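Local coordinates for protein methyltransferase type 12 (PDB 3JWG) that probably methylates the 2'-hydroxyl of the 3'-terminal nucleotide of small RNAs with S-adenosyl-L-methionine as donor, the chain being the C-terminal methyltransferase domain of bacterial Hen1, at residues R72-I75 / D76-P79; R119-A122 / F123-V126. One frame throughout, in Å; residues are numbered along the deposited sequence.

How the interactions relate
Both contacts belong to the Rossmann-like methyltransferase domain and are local, each lying within one unbroken run of chain. Interaction 1 comes first, in the turn that leads from helix 63-73 toward helix 80-83, just before strand 86-90 at the outer end of the seven-stranded sheet. Interaction 2 follows on helix 117-131, which crosses over between the neighbouring parallel strands 105-109 and 135-141. Their centres are 32 Å apart and their nearest atoms about 18 Å, so they do not touch. Interaction 1 thus shapes a surface turn away from the metal site, whereas interaction 2 builds a helix whose Phe123 side chain comes within about 9 Å of the bound magnesium ion.

Interaction 1 (R72-I75 / D76-P79); sequences RLKI and DRLP
Ile75 and Leu78 are joined by a backbone hydrogen bond, from Leu78 N to Ile75 O at 3.0 Å with an N-H...O angle of 151°. The donor stands well above the carbonyl plane, 59° out of it, and not on a lone pair. A second bond of the same i to i+3 span runs from Arg77 N to Lys74 O, again 3.0 Å long, although the position of that oxygen is less certain. The Leu78 N to Ile75 O bond and the 3-10 conformation of residues 75-77 mark a short 3-10 turn soon after helix 63-73. Lys74 is where the helix is broken, its positive phi swinging the chain into the turn, and Pro79 then takes the N-cap position of helix 80-83. Within the Rossmann-like methyltransferase fold, the turn joins helix 63-73 to helix 80-83, which precedes the edge strand 86-90. The side chains of Lys74 and Arg77 run alongside each other and point the same way. The bend of Lys74 about CB-CG (chi2 -59°) lays its CD over one face of the Arg77 guanidinium, 3.7 Å from NH1. Their charged ends are close as well, Lys74 NZ standing 4.0 Å from Arg77 NH1, a like-charge pair that a weak, long ion pair from Lys74 to Asp71 may partly offset. Leu78 CB lies 3.5 Å from Ile75 O. Beyond the turn, Ile75 reaches Ile86 and Leu88 of strand 86-90, while Leu73 rests on Ile86 and on Leu44 of helix 42-48.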
# COMPACT_ATOMS: atom_id res chain seq x y z
N ARG A 72 0.29 4.87 18.42
CA ARG A 72 -0.16 6.03 17.67
C ARG A 72 -1.67 5.96 17.40
O ARG A 72 -2.35 6.98 17.37
CB ARG A 72 0.59 6.12 16.35
CG ARG A 72 0.05 7.18 15.42
CD ARG A 72 0.82 7.26 14.12
NE ARG A 72 0.15 8.16 13.19
CZ ARG A 72 -1.09 7.96 12.73
NH1 ARG A 72 -1.77 6.89 13.11
NH2 ARG A 72 -1.64 8.83 11.89
N LEU A 73 -2.18 4.75 17.20
CA LEU A 73 -3.61 4.58 16.93
C LEU A 73 -4.44 4.56 18.22
O LEU A 73 -5.66 4.64 18.18
CB LEU A 73 -3.84 3.29 16.14
CG LEU A 73 -3.25 3.26 14.72
CD1 LEU A 73 -3.29 1.84 14.18
CD2 LEU A 73 -4.03 4.20 13.82
N LYS A 74 -3.76 4.45 19.37
CA LYS A 74 -4.44 4.42 20.67
C LYS A 74 -5.55 3.39 20.66
O LYS A 74 -6.63 3.61 21.21
CB LYS A 74 -5.02 5.80 20.99
CG LYS A 74 -3.99 6.92 21.09
CD LYS A 74 -2.94 6.63 22.15
CE LYS A 74 -1.89 7.72 22.19
NZ LYS A 74 -0.79 7.41 23.14
N ILE A 75 -5.28 2.25 20.04
CA ILE A 75 -6.26 1.18 19.92
C ILE A 75 -6.88 0.72 21.25
O ILE A 75 -8.10 0.57 21.34
CB ILE A 75 -5.64 -0.05 19.22
CG1 ILE A 75 -5.05 0.37 17.87
CG2 ILE A 75 -6.70 -1.10 18.99
CD1 ILE A 75 -4.44 -0.77 17.09
N ASP A 76 -6.05 0.52 22.27
CA ASP A 76 -6.56 0.06 23.56
C ASP A 76 -7.43 1.09 24.28
O ASP A 76 -7.78 0.90 25.45
CB ASP A 76 -5.39 -0.34 24.48
CG ASP A 76 -4.48 0.82 24.82
OD1 ASP A 76 -4.98 1.84 25.34
OD2 ASP A 76 -3.26 0.72 24.57
N ARG A 77 -7.80 2.16 23.59
CA ARG A 77 -8.64 3.20 24.17
C ARG A 77 -9.89 3.42 23.33
O ARG A 77 -10.84 4.07 23.76
CB ARG A 77 -7.87 4.52 24.27
CG ARG A 77 -6.69 4.49 25.22
CD ARG A 77 -5.92 5.80 25.16
NE ARG A 77 -4.79 5.82 26.07
CZ ARG A 77 -3.93 6.83 26.18
NH1 ARG A 77 -4.08 7.91 25.42
NH2 ARG A 77 -2.93 6.77 27.05
N LEU A 78 -9.88 2.88 22.12
CA LEU A 78 -11.02 3.02 21.22
C LEU A 78 -12.23 2.29 21.77
O LEU A 78 -12.11 1.30 22.49
CB LEU A 78 -10.68 2.46 19.84
CG LEU A 78 -9.99 3.37 18.81
CD1 LEU A 78 -10.93 4.51 18.43
CD2 LEU A 78 -8.71 3.92 19.38
N PRO A 79 -13.43 2.79 21.45
CA PRO A 79 -14.66 2.14 21.92
C PRO A 79 -14.66 0.70 21.42
O PRO A 79 -14.00 0.38 20.43
CB PRO A 79 -15.76 2.98 21.28
CG PRO A 79 -15.14 4.34 21.20
CD PRO A 79 -13.74 4.03 20.71

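Interaction 2 (R119-A122 / F123-V126); sequences RLQA and FEKV
Leu120 and Glu124, one helical turn apart, meet through both backbone and side chains. Glu124 N donates to Leu120 O over 2.8 Å, and beside this bond the Glu124 side chain runs back along the helix, its CG only 3.0 Å from Leu120 O. With CG beside its own backbone N (chi1 -65°) and the chain extended beyond it, the glutamate carries its carboxylate toward the preceding turn. There OE2 lies 3.7 Å from Leu120 CG, the two side chains crossing at a slant, while OE1 comes to 3.9 Å from Gln121 CA. On the other flanks of the helix, Phe123 CB sits 3.3 Å from Arg119 O, and Val126 CG2 approaches Ala122 O at the same 3.3 Å. The i to i+4 hydrogen bonds of an alpha-helix run throughout: Phe123 N to Arg119 O, Lys125 N to Gln121 O, which is the longest at 3.3 Å, and Val126 N to Ala122 O, nearly straight at 172°. Helix 117-131 is the crossover of a beta-alpha-beta unit between strands 105-109 and 135-141, and its faces have different neighbours. Leu120, Glu124 and Lys125 touch helix 168-182 at Trp174, Val178 and Tyr182, respectively. The Phe123 side chain touches Leu93 and Leu115 and lies about 7 Å from Gly37, a residue of the magnesium site. Trp174 NE1 hydrogen-bonds to Glu124 OE2. The same carboxylate oxygen therefore combines a hydrogen bond to the next helix with a nonpolar flank on Leu120, so a buried acidic group has a defined partner and the two helices are joined by a polar link beside the Leu120-Trp174 contact.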
# COMPACT_ATOMS: atom_id res chain seq x y z
N ARG A 119 13.08 -10.67 -2.67
CA ARG A 119 11.95 -10.31 -1.82
C ARG A 119 10.76 -9.77 -2.61
O ARG A 119 9.61 -10.02 -2.25
CB ARG A 119 12.37 -9.28 -0.77
CG ARG A 119 13.26 -9.82 0.33
CD ARG A 119 13.13 -8.91 1.54
NE ARG A 119 14.39 -8.67 2.23
CZ ARG A 119 14.61 -7.59 2.97
NH1 ARG A 119 13.65 -6.68 3.10
NH2 ARG A 119 15.78 -7.43 3.59
N LEU A 120 11.04 -9.04 -3.68
CA LEU A 120 9.96 -8.49 -4.51
C LEU A 120 9.18 -9.62 -5.17
O LEU A 120 7.95 -9.61 -5.17
CB LEU A 120 10.54 -7.57 -5.59
CG LEU A 120 9.53 -6.99 -6.59
CD1 LEU A 120 8.47 -6.18 -5.84
CD2 LEU A 120 10.26 -6.12 -7.61
N GLN A 121 9.89 -10.59 -5.74
CA GLN A 121 9.23 -11.72 -6.39
C GLN A 121 8.40 -12.50 -5.37
O GLN A 121 7.27 -12.90 -5.64
CB GLN A 121 10.27 -12.62 -7.07
CG GLN A 121 10.88 -11.98 -8.32
CD GLN A 121 11.93 -12.85 -9.01
OE1 GLN A 121 11.67 -14.00 -9.36
NE2 GLN A 121 13.12 -12.30 -9.21
N ALA A 122 8.95 -12.70 -4.18
CA ALA A 122 8.23 -13.42 -3.13
C ALA A 122 6.99 -12.61 -2.74
O ALA A 122 5.90 -13.17 -2.60
CB ALA A 122 9.14 -13.62 -1.92
N PHE A 123 7.15 -11.30 -2.56
CA PHE A 123 6.04 -10.44 -2.19
C PHE A 123 4.94 -10.44 -3.26
O PHE A 123 3.75 -10.39 -2.93
CB PHE A 123 6.53 -9.00 -1.95
CG PHE A 123 5.43 -8.05 -1.55
CD1 PHE A 123 4.77 -8.20 -0.34
CD2 PHE A 123 5.05 -7.02 -2.40
CE1 PHE A 123 3.75 -7.32 0.04
CE2 PHE A 123 4.03 -6.13 -2.04
CZ PHE A 123 3.37 -6.28 -0.82
N GLU A 124 5.33 -10.49 -4.53
CA GLU A 124 4.37 -10.52 -5.63
C GLU A 124 3.44 -11.73 -5.50
O GLU A 124 2.23 -11.62 -5.68
CB GLU A 124 5.09 -10.60 -6.98
CG GLU A 124 5.94 -9.39 -7.33
CD GLU A 124 6.72 -9.58 -8.62
OE1 GLU A 124 6.72 -10.70 -9.16
OE2 GLU A 124 7.34 -8.60 -9.08
N LYS A 125 4.03 -12.89 -5.20
CA LYS A 125 3.24 -14.11 -5.03
C LYS A 125 2.29 -13.93 -3.86
O LYS A 125 1.09 -14.19 -3.96
CB LYS A 125 4.14 -15.31 -4.76
CG LYS A 125 4.98 -15.78 -5.93
CD LYS A 125 5.72 -17.06 -5.56
CE LYS A 125 6.60 -17.56 -6.70
NZ LYS A 125 7.34 -18.79 -6.30
N VAL A 126 2.84 -13.47 -2.73
CA VAL A 126 2.03 -13.25 -1.54
C VAL A 126 0.85 -12.32 -1.83
O VAL A 126 -0.28 -12.55 -1.38
CB VAL A 126 2.87 -12.62 -0.40
CG1 VAL A 126 1.96 -12.24 0.77
CG2 VAL A 126 3.94 -13.59 0.06